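CurF (Lyngbya majuscula, PDB 5DP2) probably catalyses the NADPH-dependent reductive closure of a cyclopropane ring during biosynthesis of curacin A, as an unusual enoyl reductase of a polyketide synthase. Local coordinates at residues 103-108 and 126-131. Numbering follows the deposited sequence.
Sequences EVILAY and AKPSDL
Val104 and Ala126 form an antiparallel, non-hydrogen-bonded pair, where strand 103-107 meets the end of strand 124-126 in the GroES-like part of this medium-chain reductase fold. One backbone bond follows: Lys127 N donates to Glu103 O at 3.1 Å, nearly straight at the hydrogen (170°) although the donor stands above the carbonyl plane. Beyond it the second chain leaves the sheet and enters a type I turn: Pro128, its backbone still extended, opens the turn, Ser129 and Asp130 form the corners, and Leu131 closes it.

Glu103 and Lys127 run side by side in the same direction. Swung opposite the main-chain nitrogen (chi1 179°), the lysine chain carries its methylenes along the glutamate, Lys127 CD lying 4.2 Å from Glu103 CB, before a bend at chi4 (-71°) turns the ammonium into the turn. There Lys127 NZ donates to Leu131 O at 2.6 Å and to Pro128 O at 3.0 Å. A long, weak salt bridge of 3.4 Å joins Lys127 NZ to Glu103 OE1. Two waters lie at this carboxylate oxygen; one donates to it and to Lys127 O, and the other sits between it and Ser129 O. A long, flexible amine suits this place because it can reach two carbonyls and a carboxylate together; a methionine in its place would probably leave both turn carbonyls without their ammonium donor and Glu103 without its counter-charge. Glutamate suits the exposed start of the strand, where its carboxylate can be hydrated beside the ammonium. On the apolar part of the contact, the side chains of Ile105 and Pro128 cross roughly at right angles, Ile105 CD1 lying 4.0 Å from Pro128 CD; both offer hydrocarbon surface to Trp296 of helix 290-305.

Lysine is thus chiefly a clasp for its own turn: the two carbonyls grip the ammonium more closely than the carboxylate does, and the hydrated glutamate probably adds electrostatic support that ties the turn to the strand.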
ATOM      1  N   GLU A 103      17.185  -1.010 -13.515  1.00  7.30           N
ATOM      2  CA  GLU A 103      16.620  -1.071 -12.161  1.00  7.47           C
ATOM      3  C   GLU A 103      15.148  -0.679 -12.230  1.00  6.83           C
ATOM      4  O   GLU A 103      14.775   0.345 -12.828  1.00  8.50           O
ATOM      5  CB  GLU A 103      17.402  -0.168 -11.216  1.00  9.83           C
ATOM      6  CG  GLU A 103      18.852  -0.609 -11.064  1.00 13.30           C
ATOM      7  CD  GLU A 103      19.647   0.224 -10.097  1.00 19.80           C
ATOM      8  OE1 GLU A 103      19.210   1.352  -9.811  1.00 30.56           O
ATOM      9  OE2 GLU A 103      20.683  -0.276  -9.633  1.00 29.55           O
ATOM     10  N   VAL A 104      14.297  -1.516 -11.615  1.00  6.13           N
ATOM     11  CA  VAL A 104      12.867  -1.413 -11.801  1.00  6.03           C
ATOM     12  C   VAL A 104      12.078  -1.549 -10.488  1.00  5.75           C
ATOM     13  O   VAL A 104      12.503  -2.223  -9.540  1.00  6.83           O
ATOM     14  CB  VAL A 104      12.363  -2.486 -12.810  1.00  6.41           C
ATOM     15  CG1 VAL A 104      12.930  -2.180 -14.197  1.00  7.91           C
ATOM     16  CG2 VAL A 104      12.706  -3.903 -12.376  1.00  7.38           C
ATOM     17  N   ILE A 105      10.926  -0.898 -10.496  1.00  5.70           N
ATOM     18  CA  ILE A 105       9.828  -1.166  -9.570  1.00  5.39           C
ATOM     19  C   ILE A 105       8.905  -2.165 -10.254  1.00  5.23           C
ATOM     20  O   ILE A 105       8.544  -2.004 -11.430  1.00  6.45           O
ATOM     21  CB  ILE A 105       9.066   0.142  -9.227  1.00  6.56           C
ATOM     22  CG1 ILE A 105       9.944   1.113  -8.429  1.00  8.36           C
ATOM     23  CG2 ILE A 105       7.742  -0.161  -8.516  1.00  7.44           C
ATOM     24  CD1 ILE A 105       9.398   2.512  -8.359  1.00 10.75           C
ATOM     25  N   LEU A 106       8.495  -3.210  -9.507  1.00  5.08           N
ATOM     26  CA  LEU A 106       7.528  -4.189 -10.006  1.00  5.16           C
ATOM     27  C   LEU A 106       6.132  -3.763  -9.569  1.00  5.07           C
ATOM     28  O   LEU A 106       5.853  -3.640  -8.362  1.00  6.09           O
ATOM     29  CB  LEU A 106       7.850  -5.589  -9.512  1.00  5.79           C
ATOM     30  CG  LEU A 106       9.215  -6.159  -9.937  1.00  6.28           C
ATOM     31  CD1 LEU A 106      10.318  -5.825  -8.955  1.00  7.04           C
ATOM     32  CD2 LEU A 106       9.101  -7.679 -10.138  1.00  7.75           C
ATOM     33  N   ALA A 107       5.252  -3.562 -10.554  1.00  5.35           N
ATOM     34  CA  ALA A 107       3.869  -3.127 -10.302  1.00  5.72           C
ATOM     35  C   ALA A 107       2.993  -4.361 -10.091  1.00  5.58           C
ATOM     36  O   ALA A 107       2.780  -5.145 -11.023  1.00  7.74           O
ATOM     37  CB  ALA A 107       3.381  -2.327 -11.503  1.00  6.62           C
ATOM     38  N   TYR A 108       2.505  -4.551  -8.872  1.00  5.45           N
ATOM     39  CA  TYR A 108       1.606  -5.644  -8.516  1.00  5.29           C
ATOM     40  C   TYR A 108       2.021  -6.993  -9.118  1.00  5.22           C
ATOM     41  O   TYR A 108       1.224  -7.675  -9.760  1.00  5.78           O
ATOM     42  CB  TYR A 108       0.125  -5.310  -8.850  1.00  5.75           C
ATOM     43  CG  TYR A 108      -0.844  -6.232  -8.136  1.00  5.80           C
ATOM     44  CD1 TYR A 108      -0.905  -6.247  -6.745  1.00  6.42           C
ATOM     45  CD2 TYR A 108      -1.671  -7.122  -8.828  1.00  7.00           C
ATOM     46  CE1 TYR A 108      -1.736  -7.146  -6.068  1.00  6.61           C
ATOM     47  CE2 TYR A 108      -2.494  -8.015  -8.166  1.00  7.41           C
ATOM     48  CZ  TYR A 108      -2.518  -8.037  -6.787  1.00  6.56           C
ATOM     49  OH  TYR A 108      -3.333  -8.958  -6.170  1.00  7.84           O
ATOM     50  N   ALA A 126      10.375   2.219 -14.299  1.00  7.75           N
ATOM     51  CA  ALA A 126      11.753   2.618 -14.040  1.00  8.71           C
ATOM     52  C   ALA A 126      11.910   3.156 -12.615  1.00  8.47           C
ATOM     53  O   ALA A 126      11.182   4.054 -12.175  1.00  9.86           O
ATOM     54  CB  ALA A 126      12.189   3.675 -15.048  1.00 10.80           C
ATOM     55  N   LYS A 127      12.876   2.598 -11.895  1.00  9.03           N
ATOM     56  CA  LYS A 127      13.163   3.050 -10.528  1.00  9.04           C
ATOM     57  C   LYS A 127      13.759   4.472 -10.567  1.00  9.79           C
ATOM     58  O   LYS A 127      14.643   4.719 -11.372  1.00 11.89           O
ATOM     59  CB  LYS A 127      14.185   2.131  -9.874  1.00 10.04           C
ATOM     60  CG  LYS A 127      14.555   2.549  -8.458  1.00 10.01           C
ATOM     61  CD  LYS A 127      15.606   1.613  -7.923  1.00 12.12           C
ATOM     62  CE  LYS A 127      16.503   2.271  -6.938  1.00 13.82           C
ATOM     63  NZ  LYS A 127      17.421   3.255  -7.624  1.00 14.36           N
ATOM     64  N   PRO A 128      13.340   5.377  -9.663  1.00  9.86           N
ATOM     65  CA  PRO A 128      14.030   6.674  -9.563  1.00 11.96           C
ATOM     66  C   PRO A 128      15.528   6.449  -9.256  1.00 11.94           C
ATOM     67  O   PRO A 128      15.882   5.766  -8.305  1.00 11.90           O
ATOM     68  CB  PRO A 128      13.303   7.355  -8.384  1.00 13.46           C
ATOM     69  CG  PRO A 128      11.934   6.730  -8.374  1.00 12.49           C
ATOM     70  CD  PRO A 128      12.197   5.304  -8.726  1.00 11.08           C
ATOM     71  N   SER A 129      16.422   6.989 -10.080  1.00 13.06           N
ATOM     72  CA  SER A 129      17.833   6.616 -10.004  1.00 15.18           C
ATOM     73  C   SER A 129      18.554   7.059  -8.734  1.00 13.41           C
ATOM     74  O   SER A 129      19.502   6.401  -8.313  1.00 18.49           O
ATOM     75  CB  SER A 129      18.585   7.143 -11.211  1.00 19.15           C
ATOM     76  OG  SER A 129      18.526   8.553 -11.265  1.00 24.04           O
ATOM     77  N   ASP A 130      18.083   8.141  -8.108  1.00 11.27           N
ATOM     78  CA  ASP A 130      18.790   8.674  -6.939  1.00 12.48           C
ATOM     79  C   ASP A 130      18.364   8.036  -5.618  1.00 12.38           C
ATOM     80  O   ASP A 130      18.986   8.273  -4.585  1.00 17.72           O
ATOM     81  CB  ASP A 130      18.648  10.202  -6.848  1.00 15.54           C
ATOM     82  CG  ASP A 130      19.338  10.917  -7.988  1.00 21.23           C
ATOM     83  OD1 ASP A 130      20.337  10.394  -8.519  1.00 28.45           O
ATOM     84  OD2 ASP A 130      18.879  12.008  -8.372  1.00 31.30           O
ATOM     85  N   LEU A 131      17.352   7.176  -5.647  1.00  9.47           N
ATOM     86  CA  LEU A 131      16.917   6.465  -4.451  1.00  9.19           C
ATOM     87  C   LEU A 131      17.643   5.126  -4.348  1.00  9.08           C
ATOM     88  O   LEU A 131      17.956   4.484  -5.347  1.00 11.46           O
ATOM     89  CB  LEU A 131      15.418   6.236  -4.493  1.00  9.50           C
ATOM     90  CG  LEU A 131      14.553   7.472  -4.529  1.00 10.77           C
ATOM     91  CD1 LEU A 131      13.081   7.076  -4.516  1.00 12.59           C
ATOM     92  CD2 LEU A 131      14.881   8.409  -3.373  1.00 11.62           C
TER
HETATM   93  O   HOH W   1      20.596   3.836  -9.187  1.00 39.69           O
HETATM   94  O   HOH W   2      17.709   3.542 -11.433  1.00 40.92           O